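Local coordinates for protein glycosaminoglycan xylosylkinase (PDB 5XOM) that probably phosphorylates xylose in the glycosaminoglycan linkage region of proteoglycans, as a secretory-pathway kinase of the Fam20 family, at residues E127-A138 with L295-N303; W227-W238 with S310-C318. One frame throughout, in Å; residues are numbered along the deposited sequence.

Interaction 1: residues E127-A138 with L295-N303; sequences EGYDRHNAEIAA and LDNAKSFGN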
loop_
_atom_site.group_PDB
_atom_site.type_symbol
_atom_site.label_atom_id
_atom_site.label_comp_id
_atom_site.label_asym_id
_atom_site.label_seq_id
_atom_site.Cartn_x
_atom_site.Cartn_y
_atom_site.Cartn_z
ATOM N N GLU A 127 -19.116 -31.943 -7.260
ATOM C CA GLU A 127 -19.235 -32.404 -8.635
ATOM C C GLU A 127 -18.576 -31.417 -9.605
ATOM O O GLU A 127 -18.522 -30.206 -9.354
ATOM C CB GLU A 127 -20.720 -32.559 -8.982
ATOM C CG GLU A 127 -21.022 -33.291 -10.268
ATOM C CD GLU A 127 -20.857 -34.785 -10.112
ATOM O OE1 GLU A 127 -20.817 -35.257 -8.955
ATOM O OE2 GLU A 127 -20.773 -35.485 -11.142
ATOM N N GLY A 128 -18.083 -31.946 -10.729
ATOM C CA GLY A 128 -17.808 -31.167 -11.927
ATOM C C GLY A 128 -16.351 -30.750 -12.079
ATOM O O GLY A 128 -15.473 -31.068 -11.271
ATOM N N TYR A 129 -16.112 -30.013 -13.164
ATOM C CA TYR A 129 -14.812 -29.438 -13.472
ATOM C C TYR A 129 -14.555 -28.194 -12.634
ATOM O O TYR A 129 -15.477 -27.564 -12.111
ATOM C CB TYR A 129 -14.716 -29.029 -14.940
ATOM C CG TYR A 129 -15.142 -30.090 -15.922
ATOM C CD1 TYR A 129 -14.613 -31.361 -15.868
ATOM C CD2 TYR A 129 -16.079 -29.820 -16.892
ATOM C CE1 TYR A 129 -15.002 -32.330 -16.765
ATOM C CE2 TYR A 129 -16.476 -30.791 -17.788
ATOM C CZ TYR A 129 -15.934 -32.043 -17.720
ATOM O OH TYR A 129 -16.322 -33.014 -18.613
ATOM N N ASP A 130 -13.277 -27.829 -12.543
ATOM C CA ASP A 130 -12.902 -26.531 -11.994
ATOM C C ASP A 130 -13.571 -25.409 -12.784
ATOM O O ASP A 130 -13.553 -25.415 -14.019
ATOM C CB ASP A 130 -11.380 -26.376 -12.068
ATOM C CG ASP A 130 -10.662 -27.037 -10.910
ATOM O OD1 ASP A 130 -11.329 -27.764 -10.149
ATOM O OD2 ASP A 130 -9.423 -26.872 -10.791
ATOM N N ARG A 131 -14.155 -24.441 -12.070
ATOM C CA ARG A 131 -14.741 -23.248 -12.688
ATOM C C ARG A 131 -13.716 -22.121 -12.666
ATOM O O ARG A 131 -13.315 -21.654 -11.591
ATOM C CB ARG A 131 -16.019 -22.794 -11.980
ATOM C CG ARG A 131 -17.289 -23.546 -12.384
ATOM C CD ARG A 131 -17.282 -24.978 -11.900
ATOM N NE ARG A 131 -17.670 -25.040 -10.506
ATOM C CZ ARG A 131 -17.756 -26.157 -9.807
ATOM N NH1 ARG A 131 -17.497 -27.344 -10.350
ATOM N NH2 ARG A 131 -18.116 -26.101 -8.532
ATOM N N HIS A 132 -13.306 -21.674 -13.851
ATOM C CA HIS A 132 -12.305 -20.618 -13.948
ATOM C C HIS A 132 -12.798 -19.324 -13.311
ATOM O O HIS A 132 -12.020 -18.598 -12.686
ATOM C CB HIS A 132 -11.940 -20.380 -15.409
ATOM C CG HIS A 132 -12.992 -19.635 -16.171
ATOM N ND1 HIS A 132 -14.281 -20.103 -16.313
ATOM C CD2 HIS A 132 -12.955 -18.440 -16.809
ATOM C CE1 HIS A 132 -14.989 -19.241 -17.021
ATOM N NE2 HIS A 132 -14.208 -18.222 -17.336
ATOM N N ASN A 133 -14.078 -18.999 -13.491
ATOM C CA ASN A 133 -14.598 -17.752 -12.950
ATOM C C ASN A 133 -14.705 -17.807 -11.440
ATOM O O ASN A 133 -14.693 -16.757 -10.789
ATOM C CB ASN A 133 -15.966 -17.425 -13.564
ATOM C CG ASN A 133 -17.022 -18.463 -13.217
ATOM O OD1 ASN A 133 -16.792 -19.668 -13.353
ATOM N ND2 ASN A 133 -18.180 -17.999 -12.746
ATOM N N ALA A 134 -14.792 -19.013 -10.873
ATOM C CA ALA A 134 -14.819 -19.154 -9.423
ATOM C C ALA A 134 -13.485 -18.761 -8.804
ATOM O O ALA A 134 -13.458 -18.162 -7.722
ATOM C CB ALA A 134 -15.185 -20.589 -9.042
ATOM N N GLU A 135 -12.368 -19.089 -9.470
ATOM C CA GLU A 135 -11.060 -18.679 -8.963
ATOM C C GLU A 135 -10.964 -17.163 -8.877
ATOM O O GLU A 135 -10.433 -16.624 -7.901
ATOM C CB GLU A 135 -9.930 -19.222 -9.850
ATOM C CG GLU A 135 -9.710 -20.734 -9.784
ATOM C CD GLU A 135 -8.897 -21.202 -8.569
ATOM O OE1 GLU A 135 -8.738 -20.444 -7.583
ATOM O OE2 GLU A 135 -8.409 -22.353 -8.606
ATOM N N ILE A 136 -11.464 -16.460 -9.897
ATOM C CA ILE A 136 -11.432 -14.999 -9.893
ATOM C C ILE A 136 -12.277 -14.452 -8.750
ATOM O O ILE A 136 -11.832 -13.593 -7.981
ATOM C CB ILE A 136 -11.903 -14.453 -11.251
ATOM C CG1 ILE A 136 -10.968 -14.937 -12.360
ATOM C CG2 ILE A 136 -11.949 -12.929 -11.227
ATOM C CD1 ILE A 136 -11.537 -14.774 -13.734
ATOM N N ALA A 137 -13.513 -14.943 -8.625
ATOM C CA ALA A 137 -14.399 -14.447 -7.579
ATOM C C ALA A 137 -13.853 -14.771 -6.193
ATOM O O ALA A 137 -13.908 -13.934 -5.288
ATOM C CB ALA A 137 -15.799 -15.024 -7.758
ATOM N N ALA A 138 -13.304 -15.975 -6.014
ATOM C CA ALA A 138 -12.785 -16.356 -4.703
ATOM C C ALA A 138 -11.589 -15.495 -4.306
ATOM O O ALA A 138 -11.429 -15.146 -3.132
ATOM C CB ALA A 138 -12.402 -17.837 -4.705
ATOM N N LEU A 295 -5.720 -21.799 -1.657
ATOM C CA LEU A 295 -5.152 -22.191 -2.941
ATOM C C LEU A 295 -6.050 -23.252 -3.574
ATOM O O LEU A 295 -6.548 -24.149 -2.883
ATOM C CB LEU A 295 -3.715 -22.689 -2.743
ATOM C CG LEU A 295 -2.958 -23.236 -3.938
ATOM C CD1 LEU A 295 -2.836 -22.124 -4.955
ATOM C CD2 LEU A 295 -1.575 -23.673 -3.469
ATOM N N ASP A 296 -6.289 -23.108 -4.880
ATOM C CA ASP A 296 -7.232 -23.924 -5.639
ATOM C C ASP A 296 -8.643 -23.798 -5.072
ATOM O O ASP A 296 -9.109 -24.666 -4.325
ATOM C CB ASP A 296 -6.803 -25.397 -5.663
ATOM C CG ASP A 296 -7.676 -26.259 -6.581
ATOM O OD1 ASP A 296 -7.289 -27.420 -6.841
ATOM O OD2 ASP A 296 -8.739 -25.789 -7.057
ATOM N N ASN A 297 -9.339 -22.727 -5.442
ATOM C CA ASN A 297 -10.692 -22.466 -4.971
ATOM C C ASN A 297 -11.729 -22.655 -6.072
ATOM O O ASN A 297 -12.841 -22.129 -5.964
ATOM C CB ASN A 297 -10.783 -21.054 -4.391
ATOM C CG ASN A 297 -9.671 -20.755 -3.403
ATOM O OD1 ASN A 297 -9.419 -21.533 -2.485
ATOM N ND2 ASN A 297 -8.995 -19.618 -3.590
ATOM N N ALA A 298 -11.383 -23.395 -7.132
ATOM C CA ALA A 298 -12.174 -23.400 -8.360
ATOM C C ALA A 298 -13.399 -24.303 -8.307
ATOM O O ALA A 298 -14.287 -24.157 -9.159
ATOM C CB ALA A 298 -11.312 -23.825 -9.548
ATOM N N LYS A 299 -13.492 -25.215 -7.344
ATOM C CA LYS A 299 -14.666 -26.082 -7.284
ATOM C C LYS A 299 -15.717 -25.435 -6.388
ATOM O O LYS A 299 -16.130 -25.939 -5.344
ATOM C CB LYS A 299 -14.284 -27.477 -6.804
ATOM C CG LYS A 299 -15.286 -28.533 -7.252
ATOM C CD LYS A 299 -14.884 -29.165 -8.575
ATOM C CE LYS A 299 -13.699 -30.083 -8.391
ATOM N NZ LYS A 299 -14.074 -31.203 -7.486
ATOM N N SER A 300 -16.172 -24.285 -6.867
ATOM C CA SER A 300 -17.086 -23.445 -6.119
ATOM C C SER A 300 -18.002 -22.750 -7.115
ATOM O O SER A 300 -17.835 -22.871 -8.336
ATOM C CB SER A 300 -16.307 -22.465 -5.226
ATOM O OG SER A 300 -15.424 -21.667 -5.989
ATOM N N PHE A 301 -18.986 -22.029 -6.578
ATOM C CA PHE A 301 -20.014 -21.365 -7.385
ATOM C C PHE A 301 -20.579 -22.315 -8.444
ATOM O O PHE A 301 -20.724 -21.962 -9.618
ATOM C CB PHE A 301 -19.477 -20.077 -8.014
ATOM C CG PHE A 301 -19.064 -19.035 -6.995
ATOM C CD1 PHE A 301 -20.024 -18.289 -6.314
ATOM C CD2 PHE A 301 -17.722 -18.792 -6.729
ATOM C CE1 PHE A 301 -19.650 -17.330 -5.375
ATOM C CE2 PHE A 301 -17.338 -17.833 -5.791
ATOM C CZ PHE A 301 -18.305 -17.103 -5.110
ATOM N N GLY A 302 -20.895 -23.537 -8.019
ATOM C CA GLY A 302 -21.524 -24.511 -8.889
ATOM C C GLY A 302 -23.040 -24.455 -8.845
ATOM O O GLY A 302 -23.688 -24.763 -9.847
ATOM N N ASN A 303 -23.624 -24.040 -7.710
ATOM C CA ASN A 303 -25.079 -23.976 -7.602
ATOM C C ASN A 303 -25.465 -22.829 -6.674
ATOM O O ASN A 303 -25.199 -22.875 -5.470
ATOM C CB ASN A 303 -25.674 -25.301 -7.111
ATOM C CG ASN A 303 -27.209 -25.270 -7.013
ATOM O OD1 ASN A 303 -27.848 -24.210 -6.946
ATOM N ND2 ASN A 303 -27.803 -26.447 -7.126
HETATM O O HOH W 1 -20.450 -19.948 -11.890
HETATM O O HOH W 2 -8.933 -18.052 -6.178
HETATM O O HOH W 3 -5.899 -20.586 -6.410
#
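The carbonyl oxygen of Ser300 is gripped side-on by two nitrogens of Arg131, NE at 3.1 Å and NH2 at 3.2 Å, both from the same face of the carbonyl plane. The arrangement is consistent with the protein kinase fold: helix 132-144, with Glu135 salt-bridged to Lys111, resembles helix C, and Asp296-Asn297-Ala298 probably sits where protein kinases carry the DFG motif. Bends at chi2 (69°) and chi3 (81°) fold the Arg131 chain back along the loop, so that Ser300 O lies at the guanidinium edge while Lys299 CA and Ala298 O lie over one face. At the far corner, NH1 bonds to Tyr129 O (2.7 Å) and Glu127 O; the group is therefore held on two sides and its rotation fixed. The backbone joins in as well, since Arg131 N, just before the helix, donates to Ala298 O at 2.9 Å.

One helical turn beyond Arg131, Glu135 OE1 accepts from the backbone N of Asn297 at 3.2 Å, the N-H coming from above the carboxylate plane. Glu135 OE2 lies 3.4 Å from Ala298 CB, the methyl that also meets Asp130 CG. Lys111 forms salt bridges with both Asp130 OD2 and Glu135 OE2, which probably offsets the crowding of these acids beside Ala298. Lys299 lays its CD and CE beside Gly128 O and carries NZ onward to Tyr126 and Asp277.

Ser300 OG, bonded to Asn297 O at 2.6 Å, presses against Ala134 CB. The Phe301 ring receives Ala134 CB at its edge and touches Ala137 CB; Ile273 of helix 259-273 also touches the Phe301 side chain. A water joins the segments beside the Phe301 ring, accepting from Asn133 ND2 and donating to Phe301 O at 3.0 Å.

Interaction 2: residues W227-W238 with S310-C318; sequences WRRTYNKKMAKW and SILSPLVQC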
loop_
_atom_site.group_PDB
_atom_site.type_symbol
_atom_site.label_atom_id
_atom_site.label_comp_id
_atom_site.label_asym_id
_atom_site.label_seq_id
_atom_site.Cartn_x
_atom_site.Cartn_y
_atom_site.Cartn_z
ATOM N N TRP A 227 -11.862 -32.518 8.505
ATOM C CA TRP A 227 -13.276 -32.546 8.151
ATOM C C TRP A 227 -13.509 -32.944 6.698
ATOM O O TRP A 227 -14.575 -32.656 6.143
ATOM C CB TRP A 227 -13.918 -31.192 8.452
ATOM C CG TRP A 227 -14.207 -31.006 9.914
ATOM C CD1 TRP A 227 -15.368 -31.318 10.560
ATOM C CD2 TRP A 227 -13.322 -30.480 10.912
ATOM N NE1 TRP A 227 -15.262 -31.017 11.897
ATOM C CE2 TRP A 227 -14.017 -30.500 12.140
ATOM C CE3 TRP A 227 -12.012 -29.990 10.888
ATOM C CZ2 TRP A 227 -13.447 -30.050 13.330
ATOM C CZ3 TRP A 227 -11.448 -29.541 12.070
ATOM C CH2 TRP A 227 -12.164 -29.575 13.275
ATOM N N ARG A 228 -12.543 -33.616 6.076
ATOM C CA ARG A 228 -12.701 -34.066 4.702
ATOM C C ARG A 228 -13.837 -35.079 4.581
ATOM O O ARG A 228 -14.223 -35.748 5.545
ATOM C CB ARG A 228 -11.398 -34.679 4.185
ATOM C CG ARG A 228 -10.972 -35.964 4.885
ATOM C CD ARG A 228 -9.538 -36.309 4.509
ATOM N NE ARG A 228 -9.075 -37.553 5.120
ATOM C CZ ARG A 228 -8.603 -37.649 6.360
ATOM N NH1 ARG A 228 -8.537 -36.574 7.137
ATOM N NH2 ARG A 228 -8.199 -38.823 6.830
ATOM N N ARG A 229 -14.371 -35.184 3.370
ATOM C CA ARG A 229 -15.448 -36.109 3.072
ATOM C C ARG A 229 -14.886 -37.480 2.717
ATOM O O ARG A 229 -13.678 -37.664 2.537
ATOM C CB ARG A 229 -16.314 -35.568 1.933
ATOM C CG ARG A 229 -16.921 -34.236 2.273
ATOM C CD ARG A 229 -17.472 -33.498 1.070
ATOM N NE ARG A 229 -17.891 -32.169 1.496
ATOM C CZ ARG A 229 -19.062 -31.910 2.066
ATOM N NH1 ARG A 229 -19.933 -32.888 2.264
ATOM N NH2 ARG A 229 -19.361 -30.673 2.439
ATOM N N THR A 230 -15.786 -38.457 2.620
ATOM C CA THR A 230 -15.367 -39.830 2.368
ATOM C C THR A 230 -15.160 -40.109 0.886
ATOM O O THR A 230 -14.362 -40.985 0.533
ATOM C CB THR A 230 -16.403 -40.801 2.927
ATOM O OG1 THR A 230 -17.690 -40.464 2.395
ATOM C CG2 THR A 230 -16.451 -40.702 4.440
ATOM N N TYR A 231 -15.870 -39.387 0.016
ATOM C CA TYR A 231 -15.824 -39.617 -1.429
ATOM C C TYR A 231 -16.259 -41.045 -1.748
ATOM O O TYR A 231 -15.685 -41.733 -2.597
ATOM C CB TYR A 231 -14.446 -39.277 -1.999
ATOM C CG TYR A 231 -14.172 -37.797 -1.849
ATOM C CD1 TYR A 231 -14.675 -36.881 -2.766
ATOM C CD2 TYR A 231 -13.475 -37.308 -0.751
ATOM C CE1 TYR A 231 -14.454 -35.524 -2.615
ATOM C CE2 TYR A 231 -13.251 -35.955 -0.590
ATOM C CZ TYR A 231 -13.743 -35.067 -1.527
ATOM O OH TYR A 231 -13.527 -33.719 -1.374
ATOM N N ASN A 232 -17.280 -41.483 -1.023
ATOM C CA ASN A 232 -18.041 -42.701 -1.235
ATOM C C ASN A 232 -19.391 -42.426 -0.573
ATOM O O ASN A 232 -19.766 -41.262 -0.391
ATOM C CB ASN A 232 -17.283 -43.916 -0.664
ATOM C CG ASN A 232 -17.248 -43.920 0.850
ATOM O OD1 ASN A 232 -18.263 -43.687 1.480
ATOM N ND2 ASN A 232 -16.079 -44.152 1.435
ATOM N N LYS A 233 -20.115 -43.477 -0.181
ATOM C CA LYS A 233 -21.387 -43.284 0.511
ATOM C C LYS A 233 -21.352 -43.627 2.001
ATOM O O LYS A 233 -22.329 -43.344 2.702
ATOM C CB LYS A 233 -22.511 -44.057 -0.196
ATOM C CG LYS A 233 -22.377 -44.060 -1.721
ATOM C CD LYS A 233 -23.328 -43.044 -2.370
ATOM C CE LYS A 233 -23.285 -43.101 -3.896
ATOM N NZ LYS A 233 -21.927 -42.839 -4.451
ATOM N N LYS A 234 -20.265 -44.228 2.496
ATOM C CA LYS A 234 -19.901 -44.225 3.910
ATOM C C LYS A 234 -20.010 -42.812 4.468
ATOM O O LYS A 234 -19.943 -41.839 3.709
ATOM C CB LYS A 234 -18.465 -44.742 4.065
ATOM C CG LYS A 234 -17.929 -44.922 5.452
ATOM C CD LYS A 234 -18.919 -45.662 6.311
ATOM C CE LYS A 234 -18.227 -46.738 7.097
ATOM N NZ LYS A 234 -18.750 -46.808 8.470
ATOM N N MET A 235 -20.172 -42.664 5.777
ATOM C CA MET A 235 -20.146 -41.335 6.359
ATOM C C MET A 235 -18.853 -41.114 7.118
ATOM O O MET A 235 -18.308 -42.029 7.746
ATOM C CB MET A 235 -21.336 -41.085 7.283
ATOM C CG MET A 235 -22.660 -41.267 6.583
ATOM S SD MET A 235 -24.015 -40.426 7.415
ATOM C CE MET A 235 -24.367 -39.129 6.224
ATOM N N ALA A 236 -18.368 -39.885 7.052
ATOM C CA ALA A 236 -17.180 -39.539 7.794
ATOM C C ALA A 236 -17.491 -39.372 9.270
ATOM O O ALA A 236 -18.644 -39.192 9.688
ATOM C CB ALA A 236 -16.537 -38.269 7.276
ATOM N N LYS A 237 -16.410 -39.440 10.047
ATOM C CA LYS A 237 -16.510 -39.529 11.487
ATOM C C LYS A 237 -17.183 -38.294 12.036
ATOM O O LYS A 237 -18.027 -38.403 12.929
ATOM C CB LYS A 237 -15.128 -39.699 12.086
ATOM C CG LYS A 237 -14.859 -41.108 12.420
ATOM C CD LYS A 237 -14.785 -41.840 11.029
ATOM C CE LYS A 237 -14.572 -43.406 11.070
ATOM N NZ LYS A 237 -15.204 -44.703 11.558
ATOM N N TRP A 238 -16.879 -37.123 11.459
ATOM C CA TRP A 238 -17.483 -35.856 11.879
ATOM C C TRP A 238 -18.972 -35.759 11.538
ATOM O O TRP A 238 -19.688 -34.942 12.137
ATOM C CB TRP A 238 -16.725 -34.689 11.252
ATOM C CG TRP A 238 -16.624 -34.716 9.741
ATOM C CD1 TRP A 238 -15.609 -35.255 8.989
ATOM C CD2 TRP A 238 -17.553 -34.149 8.812
ATOM N NE1 TRP A 238 -15.857 -35.056 7.651
ATOM C CE2 TRP A 238 -17.044 -34.382 7.516
ATOM C CE3 TRP A 238 -18.765 -33.471 8.950
ATOM C CZ2 TRP A 238 -17.714 -33.956 6.363
ATOM C CZ3 TRP A 238 -19.429 -33.048 7.804
ATOM C CH2 TRP A 238 -18.901 -33.294 6.529
ATOM N N SER A 310 -22.746 -28.380 5.759
ATOM C CA SER A 310 -21.694 -29.276 6.230
ATOM C C SER A 310 -20.302 -28.682 6.045
ATOM O O SER A 310 -19.371 -29.083 6.752
ATOM C CB SER A 310 -21.779 -30.624 5.511
ATOM O OG SER A 310 -21.591 -30.470 4.110
ATOM N N ILE A 311 -20.132 -27.750 5.102
ATOM C CA ILE A 311 -18.831 -27.102 4.930
ATOM C C ILE A 311 -18.433 -26.348 6.192
ATOM O O ILE A 311 -17.244 -26.273 6.536
ATOM C CB ILE A 311 -18.864 -26.172 3.702
ATOM C CG1 ILE A 311 -19.263 -26.962 2.447
ATOM C CG2 ILE A 311 -17.518 -25.486 3.520
ATOM C CD1 ILE A 311 -19.432 -26.087 1.179
ATOM N N LEU A 312 -19.414 -25.810 6.923
ATOM C CA LEU A 312 -19.161 -25.042 8.135
ATOM C C LEU A 312 -18.891 -25.917 9.353
ATOM O O LEU A 312 -18.796 -25.377 10.458
ATOM C CB LEU A 312 -20.355 -24.129 8.443
ATOM C CG LEU A 312 -20.502 -22.803 7.711
ATOM C CD1 LEU A 312 -21.815 -22.169 8.130
ATOM C CD2 LEU A 312 -19.318 -21.869 7.979
ATOM N N SER A 313 -18.767 -27.234 9.180
ATOM C CA SER A 313 -18.589 -28.139 10.314
ATOM C C SER A 313 -17.471 -27.742 11.274
ATOM O O SER A 313 -17.684 -27.858 12.493
ATOM C CB SER A 313 -18.357 -29.568 9.809
ATOM O OG SER A 313 -19.579 -30.183 9.455
ATOM N N PRO A 314 -16.288 -27.291 10.831
ATOM C CA PRO A 314 -15.288 -26.844 11.815
ATOM C C PRO A 314 -15.807 -25.751 12.731
ATOM O O PRO A 314 -15.557 -25.802 13.938
ATOM C CB PRO A 314 -14.131 -26.348 10.937
ATOM C CG PRO A 314 -14.261 -27.136 9.688
ATOM C CD PRO A 314 -15.735 -27.275 9.463
ATOM N N LEU A 315 -16.553 -24.775 12.201
ATOM C CA LEU A 315 -17.088 -23.736 13.073
ATOM C C LEU A 315 -18.215 -24.269 13.948
ATOM O O LEU A 315 -18.255 -23.989 15.150
ATOM C CB LEU A 315 -17.576 -22.540 12.249
ATOM C CG LEU A 315 -18.293 -21.464 13.065
ATOM C CD1 LEU A 315 -17.293 -20.662 13.881
ATOM C CD2 LEU A 315 -19.089 -20.556 12.141
ATOM N N VAL A 316 -19.118 -25.062 13.369
ATOM C CA VAL A 316 -20.305 -25.504 14.101
ATOM C C VAL A 316 -19.929 -26.473 15.218
ATOM O O VAL A 316 -20.498 -26.424 16.315
ATOM C CB VAL A 316 -21.324 -26.126 13.128
ATOM C CG1 VAL A 316 -22.461 -26.786 13.887
ATOM C CG2 VAL A 316 -21.871 -25.057 12.184
ATOM N N GLN A 317 -18.971 -27.365 14.963
ATOM C CA GLN A 317 -18.615 -28.356 15.971
ATOM C C GLN A 317 -17.618 -27.808 16.988
ATOM O O GLN A 317 -17.682 -28.167 18.167
ATOM C CB GLN A 317 -18.079 -29.622 15.298
ATOM C CG GLN A 317 -19.161 -30.398 14.538
ATOM C CD GLN A 317 -18.646 -31.673 13.901
ATOM O OE1 GLN A 317 -17.446 -31.846 13.702
ATOM N NE2 GLN A 317 -19.555 -32.590 13.592
ATOM N N CYS A 318 -16.699 -26.936 16.563
ATOM C CA CYS A 318 -15.683 -26.417 17.474
ATOM C C CYS A 318 -16.155 -25.210 18.276
ATOM O O CYS A 318 -15.719 -25.030 19.420
ATOM C CB CYS A 318 -14.413 -26.034 16.699
ATOM S SG CYS A 318 -13.527 -27.425 15.925
HETATM O O HOH W 4 -16.797 -30.264 6.370
#
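Trp227 places CG opposite its carbonyl carbon (chi1 -78°), which presents its indole to helix 313-318, while Gln317, straight beyond CG (chi2 -178°), extends its amide between Trp227 and Trp238. Trp238 takes the less common rotamer with CG between N and the carbonyl carbon (chi1 56°), directing its six-membered ring at Ser310 and Ser313. The contact is a loop laid along the 3-10 turn at 310-312 and helix 313-318, in the C-terminal Fam20 kinase family region.

Pro314 sits over one face of Trp227, its CG 4.0 Å from the centroid of the five-membered ring, a CH-pi contact. Ser313 CB comes 3.5 Å from Trp227 CD1. Farther along the indole, Cys318 SG approaches obliquely, 3.7 Å from Trp227 CH2, a sulfur-aromatic contact; the same sulfur is tied by a disulfide to Cys245, and the neighbouring Cys319 pairs with Cys378. Tyr244 adds an edge-to-face ring to Trp227.

Ser313 OG lies 3.3 Å from Trp238 CZ3, yet its hydrogen bond goes to Ser310 O, which also accepts from Ser313 N on the same face. A water spans the gap from Ser310 O to Trp227 O. At the other end, Arg229 stretches out so that NH2 donates to Ser310 OG at 2.8 Å, within the guanidinium plane. Its NE bonds Ala276 O, so one arginine joins the 3-10 turn to the loop after helix 259-273.

Two bonds of opposite sense set the Gln317 amide. Trp227 NE1 donates to Gln317 OE1 at 3.0 Å, from above the amide carbonyl plane. Gln317 NE2 donates to a lone pair of Trp238 O at 2.8 Å. Because the indole N-H can only give and the backbone carbonyl only accept, the pair defines which end of the amide is oxygen and gives both buried tryptophans a polar anchor on one side chain.

In the fold
Along the chain the four segments come in the order 127-138, 227-238, 295-303 and 310-318, so the two contacts cross. Interaction 1 closes a loop of 156 residues, which takes in strands 153-159 and 205-212 of the five-stranded sheet and helix 259-273. Interaction 2 opens inside that loop and shuts past its end, across 71 residues. Their centres lie 20 Å apart and they do not touch, but helix 259-273 borders both, and the loop following it supplies partners to each: Asp277 to Lys299 and Tyr231, Ala276 to Arg229. Interaction 1 ties helix 132-144 to the loop after strand 289-292; interaction 2 fastens an outlying loop to helix 313-318.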